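PDB 4MFZ: Dbv8 protein from Nonomuraea, which binds decanoyl-CoA and, as a GNAT-type N-acyltransferase, probably transfers a long aliphatic acyl chain to a glycopeptide antibiotic precursor. Local coordinates for residues 49-54 / 142-147; 107-112 / 245-250. One frame throughout, in Å; residues are numbered along the deposited sequence.

Contact 1 of 2, residues 49-54 / 142-147; sequences PPEPVR and LRRFHA
Glu51 and Arg144 meet at the surface of the helical N-terminal half of this GNAT-type acyltransferase, where a proline-rich loop between helices 37-46 and 58-67 faces helix 130-148. The two backbones stay far apart, 12.8 Å between the CA atoms of Glu51 and Arg144, and two long charged side chains span the gap from opposite directions. Both begin alike: in each, CG stands anti to the carbonyl carbon and beside the backbone N (chi1 -69° in Glu51, -76° in Arg144). The glutamate then bends at chi2, whereas the arginine stays extended through chi2 and bends at chi3, bringing its guanidinium toward the loop. OE2 of Glu51 sits over one face of that guanidinium, and the carboxylate and guanidinium planes are turned 41° apart. No N-H is aimed at the oxygen, so this is a long salt bridge carried by charge alone, probably weakened by the surrounding solvent. Glutamate and arginine suit the place because their length lets them pair across a wide, exposed gap.

Neighbouring side chains bind other parts of the fold. Arg143 forms a salt bridge with Glu153, while Arg54 pairs with Glu60; Pro49 and Val53 pack on helix 89-104. Leu142 and His146, one turn apart on the buried side of the helix, touch each other, Leu142 CD1 lying over the centre of the imidazole. Across the contact itself, OE2 of Glu51 is 3.8 Å from NH2 of Arg144 and 4.0 Å from its CZ.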
loop_
_atom_site.group_PDB
_atom_site.type_symbol
_atom_site.label_atom_id
_atom_site.label_comp_id
_atom_site.label_asym_id
_atom_site.label_seq_id
_atom_site.Cartn_x
_atom_site.Cartn_y
_atom_site.Cartn_z
ATOM N N PRO A 49 7.602 -7.470 -21.640
ATOM C CA PRO A 49 8.554 -8.161 -20.746
ATOM C C PRO A 49 9.244 -9.365 -21.410
ATOM O O PRO A 49 8.648 -10.020 -22.279
ATOM C CB PRO A 49 7.648 -8.665 -19.606
ATOM C CG PRO A 49 6.300 -8.856 -20.273
ATOM C CD PRO A 49 6.196 -7.729 -21.256
ATOM N N PRO A 50 10.485 -9.689 -20.980
ATOM C CA PRO A 50 11.148 -10.858 -21.573
ATOM C C PRO A 50 10.405 -12.149 -21.227
ATOM O O PRO A 50 10.518 -13.133 -21.968
ATOM C CB PRO A 50 12.553 -10.835 -20.943
ATOM C CG PRO A 50 12.403 -10.065 -19.675
ATOM C CD PRO A 50 11.298 -9.066 -19.910
ATOM N N GLU A 51 9.641 -12.129 -20.132
ATOM C CA GLU A 51 8.786 -13.247 -19.721
ATOM C C GLU A 51 7.330 -12.916 -19.963
ATOM O O GLU A 51 6.796 -12.006 -19.312
ATOM C CB GLU A 51 8.926 -13.479 -18.222
ATOM C CG GLU A 51 10.266 -14.015 -17.777
ATOM C CD GLU A 51 10.261 -15.525 -17.672
ATOM O OE1 GLU A 51 9.822 -16.200 -18.641
ATOM O OE2 GLU A 51 10.702 -16.031 -16.613
ATOM N N PRO A 52 6.663 -13.662 -20.862
ATOM C CA PRO A 52 5.285 -13.331 -21.232
ATOM C C PRO A 52 4.369 -13.228 -20.000
ATOM O O PRO A 52 4.555 -13.985 -19.040
ATOM C CB PRO A 52 4.863 -14.513 -22.099
ATOM C CG PRO A 52 6.146 -15.076 -22.617
ATOM C CD PRO A 52 7.106 -14.917 -21.480
ATOM N N VAL A 53 3.411 -12.295 -20.042
ATOM C CA VAL A 53 2.441 -12.113 -18.963
ATOM C C VAL A 53 1.441 -13.260 -18.956
ATOM O O VAL A 53 0.876 -13.602 -19.970
ATOM C CB VAL A 53 1.713 -10.748 -19.042
ATOM C CG1 VAL A 53 0.431 -10.753 -18.222
ATOM C CG2 VAL A 53 2.626 -9.637 -18.560
ATOM N N ARG A 54 1.270 -13.866 -17.795
ATOM C CA ARG A 54 0.308 -14.909 -17.600
ATOM C C ARG A 54 -0.577 -14.486 -16.413
ATOM O O ARG A 54 -0.081 -14.303 -15.321
ATOM C CB ARG A 54 1.052 -16.208 -17.292
ATOM C CG ARG A 54 0.139 -17.403 -17.143
ATOM C CD ARG A 54 0.712 -18.454 -16.209
ATOM N NE ARG A 54 -0.222 -19.580 -16.083
ATOM C CZ ARG A 54 -1.122 -19.744 -15.105
ATOM N NH1 ARG A 54 -1.234 -18.867 -14.121
ATOM N NH2 ARG A 54 -1.911 -20.818 -15.111
ATOM N N LEU A 142 8.248 -11.650 -8.276
ATOM C CA LEU A 142 8.382 -11.240 -6.886
ATOM C C LEU A 142 8.881 -12.423 -6.044
ATOM O O LEU A 142 9.804 -12.289 -5.230
ATOM C CB LEU A 142 7.016 -10.724 -6.345
ATOM C CG LEU A 142 6.960 -10.270 -4.890
ATOM C CD1 LEU A 142 6.818 -11.481 -3.977
ATOM C CD2 LEU A 142 8.207 -9.492 -4.522
ATOM N N ARG A 143 8.236 -13.559 -6.235
ATOM C CA ARG A 143 8.563 -14.784 -5.542
ATOM C C ARG A 143 9.937 -15.291 -5.892
ATOM O O ARG A 143 10.651 -15.740 -5.003
ATOM C CB ARG A 143 7.478 -15.831 -5.763
ATOM C CG ARG A 143 6.309 -15.548 -4.817
ATOM C CD ARG A 143 4.977 -16.108 -5.282
ATOM N NE ARG A 143 4.625 -17.455 -4.810
ATOM C CZ ARG A 143 5.209 -18.152 -3.824
ATOM N NH1 ARG A 143 6.244 -17.669 -3.118
ATOM N NH2 ARG A 143 4.741 -19.376 -3.544
ATOM N N ARG A 144 10.344 -15.178 -7.163
ATOM C CA ARG A 144 11.740 -15.473 -7.476
ATOM C C ARG A 144 12.704 -14.582 -6.689
ATOM O O ARG A 144 13.692 -15.077 -6.140
ATOM C CB ARG A 144 12.021 -15.413 -8.975
ATOM C CG ARG A 144 11.494 -16.629 -9.717
ATOM C CD ARG A 144 11.973 -16.650 -11.165
ATOM N NE ARG A 144 11.570 -15.483 -11.942
ATOM C CZ ARG A 144 10.453 -15.384 -12.657
ATOM N NH1 ARG A 144 9.571 -16.381 -12.697
ATOM N NH2 ARG A 144 10.214 -14.262 -13.326
ATOM N N PHE A 145 12.424 -13.283 -6.603
ATOM C CA PHE A 145 13.269 -12.369 -5.797
ATOM C C PHE A 145 13.326 -12.746 -4.291
ATOM O O PHE A 145 14.395 -12.804 -3.691
ATOM C CB PHE A 145 12.829 -10.904 -5.948
ATOM C CG PHE A 145 13.686 -9.941 -5.158
ATOM C CD1 PHE A 145 15.044 -9.773 -5.474
ATOM C CD2 PHE A 145 13.155 -9.227 -4.089
ATOM C CE1 PHE A 145 15.861 -8.922 -4.733
ATOM C CE2 PHE A 145 13.963 -8.358 -3.356
ATOM C CZ PHE A 145 15.319 -8.208 -3.670
ATOM N N HIS A 146 12.163 -12.982 -3.697
ATOM C CA HIS A 146 12.076 -13.470 -2.328
ATOM C C HIS A 146 12.925 -14.710 -2.114
ATOM O O HIS A 146 13.721 -14.722 -1.182
ATOM C CB HIS A 146 10.617 -13.699 -1.931
ATOM C CG HIS A 146 9.875 -12.437 -1.496
ATOM N ND1 HIS A 146 8.741 -12.490 -0.754
ATOM C CD2 HIS A 146 10.147 -11.073 -1.701
ATOM C CE1 HIS A 146 8.292 -11.241 -0.525
ATOM N NE2 HIS A 146 9.143 -10.370 -1.114
ATOM N N ALA A 147 12.810 -15.735 -2.973
ATOM C CA ALA A 147 13.655 -16.954 -2.846
ATOM C C ALA A 147 15.153 -16.689 -2.889
ATOM O O ALA A 147 15.906 -17.297 -2.102
ATOM C CB ALA A 147 13.288 -18.023 -3.875
#

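Contact 2 of 2, residues 107-112 / 245-250; sequences GDYKVK and PEHGAR
Tyr109 crosses from a type I turn, Asp108 to Val111, to the loop that follows helix 226-243. Its CB points toward that loop, and chi1 of 58° sets CG between the backbone N and carbonyl carbon, directing the ring at His247. ND1 of His247 stands 3.4 Å above the ring plane, over its centre, so that CG, CD1 and CD2 all lie about equally near it. Farther out, CE1 and CZ approach that nitrogen most closely, with CZ 3.5 Å from His247 ND1. CE2 lies 4.0 Å from OE1 of Glu246, which comes in at the ring edge, near its plane; the other carboxylate oxygen of Glu246 pairs with Arg149. At the tip, OH packs 3.5 Å from CA of His247 and shares a water with the carbonyl oxygen of His247, to which the water donates. Tyrosine thus offers both a flat face and a polar end. Histidine suits its buried place because NE2 is hydrogen-bonded to the Val212 carbonyl on strand 211-216, which fixes how the imidazole is turned. An Asx turn, Lys110 N to Asp108 OD1, braces the tyrosine's own loop. The His247 edge over the Tyr109 face, ring planes at 87°, is a T-shaped pair joining the N-terminal domain to the GNAT-like domain.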
loop_
_atom_site.group_PDB
_atom_site.type_symbol
_atom_site.label_atom_id
_atom_site.label_comp_id
_atom_site.label_asym_id
_atom_site.label_seq_id
_atom_site.Cartn_x
_atom_site.Cartn_y
_atom_site.Cartn_z
ATOM N N GLY A 107 13.385 -5.172 -6.489
ATOM C CA GLY A 107 14.186 -5.290 -5.275
ATOM C C GLY A 107 15.225 -4.218 -5.091
ATOM O O GLY A 107 15.998 -4.277 -4.140
ATOM N N ASP A 108 15.227 -3.215 -5.963
ATOM C CA ASP A 108 16.274 -2.210 -5.925
ATOM C C ASP A 108 15.770 -0.934 -5.289
ATOM O O ASP A 108 15.077 -0.131 -5.949
ATOM C CB ASP A 108 16.813 -1.935 -7.332
ATOM C CG ASP A 108 17.931 -0.888 -7.339
ATOM O OD1 ASP A 108 18.256 -0.314 -6.278
ATOM O OD2 ASP A 108 18.487 -0.621 -8.419
ATOM N N TYR A 109 16.130 -0.727 -4.016
ATOM C CA TYR A 109 15.619 0.424 -3.247
ATOM C C TYR A 109 16.287 1.774 -3.586
ATOM O O TYR A 109 15.825 2.822 -3.120
ATOM C CB TYR A 109 15.700 0.150 -1.743
ATOM C CG TYR A 109 17.099 -0.163 -1.282
ATOM C CD1 TYR A 109 17.987 0.862 -0.992
ATOM C CD2 TYR A 109 17.543 -1.488 -1.155
ATOM C CE1 TYR A 109 19.286 0.604 -0.601
ATOM C CE2 TYR A 109 18.849 -1.760 -0.755
ATOM C CZ TYR A 109 19.713 -0.699 -0.488
ATOM O OH TYR A 109 21.004 -0.916 -0.064
ATOM N N LYS A 110 17.348 1.746 -4.400
ATOM C CA LYS A 110 17.998 2.981 -4.876
ATOM C C LYS A 110 17.371 3.581 -6.146
ATOM O O LYS A 110 17.905 4.531 -6.687
ATOM C CB LYS A 110 19.495 2.754 -5.149
ATOM C CG LYS A 110 20.227 1.847 -4.170
ATOM C CD LYS A 110 21.702 2.231 -4.040
ATOM C CE LYS A 110 22.592 1.073 -3.590
ATOM N NZ LYS A 110 22.893 0.133 -4.715
ATOM N N VAL A 111 16.273 3.019 -6.653
ATOM C CA VAL A 111 15.589 3.597 -7.813
ATOM C C VAL A 111 14.129 3.864 -7.437
ATOM O O VAL A 111 13.445 2.998 -6.883
ATOM C CB VAL A 111 15.748 2.720 -9.103
ATOM C CG1 VAL A 111 15.198 1.328 -8.914
ATOM C CG2 VAL A 111 15.058 3.344 -10.311
ATOM N N LYS A 112 13.650 5.064 -7.709
ATOM C CA LYS A 112 12.245 5.352 -7.469
ATOM C C LYS A 112 11.439 4.789 -8.617
ATOM O O LYS A 112 11.753 5.046 -9.776
ATOM C CB LYS A 112 11.996 6.844 -7.325
ATOM C CG LYS A 112 12.420 7.397 -5.980
ATOM C CD LYS A 112 11.978 8.848 -5.831
ATOM C CE LYS A 112 11.902 9.252 -4.364
ATOM N NZ LYS A 112 11.361 10.634 -4.215
ATOM N N PRO A 245 21.435 -7.593 3.989
ATOM C CA PRO A 245 22.622 -7.016 4.649
ATOM C C PRO A 245 23.126 -5.726 3.990
ATOM O O PRO A 245 23.666 -4.891 4.700
ATOM C CB PRO A 245 23.683 -8.134 4.562
ATOM C CG PRO A 245 23.112 -9.189 3.646
ATOM C CD PRO A 245 21.614 -9.028 3.687
ATOM N N GLU A 246 22.918 -5.559 2.672
ATOM C CA GLU A 246 23.365 -4.357 1.924
ATOM C C GLU A 246 22.684 -3.087 2.374
ATOM O O GLU A 246 23.222 -1.992 2.185
ATOM C CB GLU A 246 23.087 -4.433 0.406
ATOM C CG GLU A 246 22.700 -5.770 -0.179
ATOM C CD GLU A 246 21.271 -6.169 0.138
ATOM O OE1 GLU A 246 20.320 -5.396 -0.125
ATOM O OE2 GLU A 246 21.111 -7.289 0.644
ATOM N N HIS A 247 21.459 -3.219 2.889
ATOM C CA HIS A 247 20.670 -2.028 3.214
ATOM C C HIS A 247 21.240 -1.337 4.410
ATOM O O HIS A 247 21.688 -0.207 4.301
ATOM C CB HIS A 247 19.191 -2.369 3.386
ATOM C CG HIS A 247 18.300 -1.160 3.587
ATOM N ND1 HIS A 247 18.044 -0.268 2.603
ATOM C CD2 HIS A 247 17.582 -0.734 4.699
ATOM C CE1 HIS A 247 17.217 0.692 3.074
ATOM N NE2 HIS A 247 16.939 0.404 4.355
ATOM N N GLY A 248 21.223 -2.012 5.557
ATOM C CA GLY A 248 21.871 -1.534 6.800
ATOM C C GLY A 248 21.169 -0.482 7.663
ATOM O O GLY A 248 21.841 0.287 8.352
ATOM N N ALA A 249 19.832 -0.432 7.649
ATOM C CA ALA A 249 19.130 0.610 8.407
ATOM C C ALA A 249 19.247 0.399 9.930
ATOM O O ALA A 249 19.225 -0.723 10.408
ATOM C CB ALA A 249 17.671 0.696 7.972
ATOM N N ARG A 250 19.381 1.493 10.677
ATOM C CA ARG A 250 19.393 1.432 12.139
ATOM C C ARG A 250 18.200 2.145 12.760
ATOM O O ARG A 250 17.842 1.857 13.904
ATOM C CB ARG A 250 20.707 1.990 12.714
ATOM C CG ARG A 250 21.983 1.330 12.178
ATOM C CD ARG A 250 21.997 -0.194 12.329
ATOM N NE ARG A 250 22.742 -0.787 13.460
ATOM C CZ ARG A 250 23.400 -0.144 14.438
ATOM N NH1 ARG A 250 23.446 1.185 14.511
ATOM N NH2 ARG A 250 24.020 -0.853 15.377
HETATM O O HOH W 1 22.251 0.966 2.124
#

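Neither contact belongs to a deep core: contact 1 is wholly at the surface, whereas contact 2 is partly buried, with His247 sunk against the sheet. Contact 1 stays within the helical N-terminal half; contact 2 reaches from that half to the GNAT-like C-terminal domain. Their chemistry follows. Long, solvent-exposed charged side chains pair at a distance in 49-54 / 142-147, while 107-112 / 245-250 relies on rings at right angles and a bridging water, a more closely fitted arrangement. Although the centres are 20 Å apart, the two touch: CZ of Phe145, on the helix of contact 1, packs 3.5 Å from CA of Gly107. Along the chain their segments alternate.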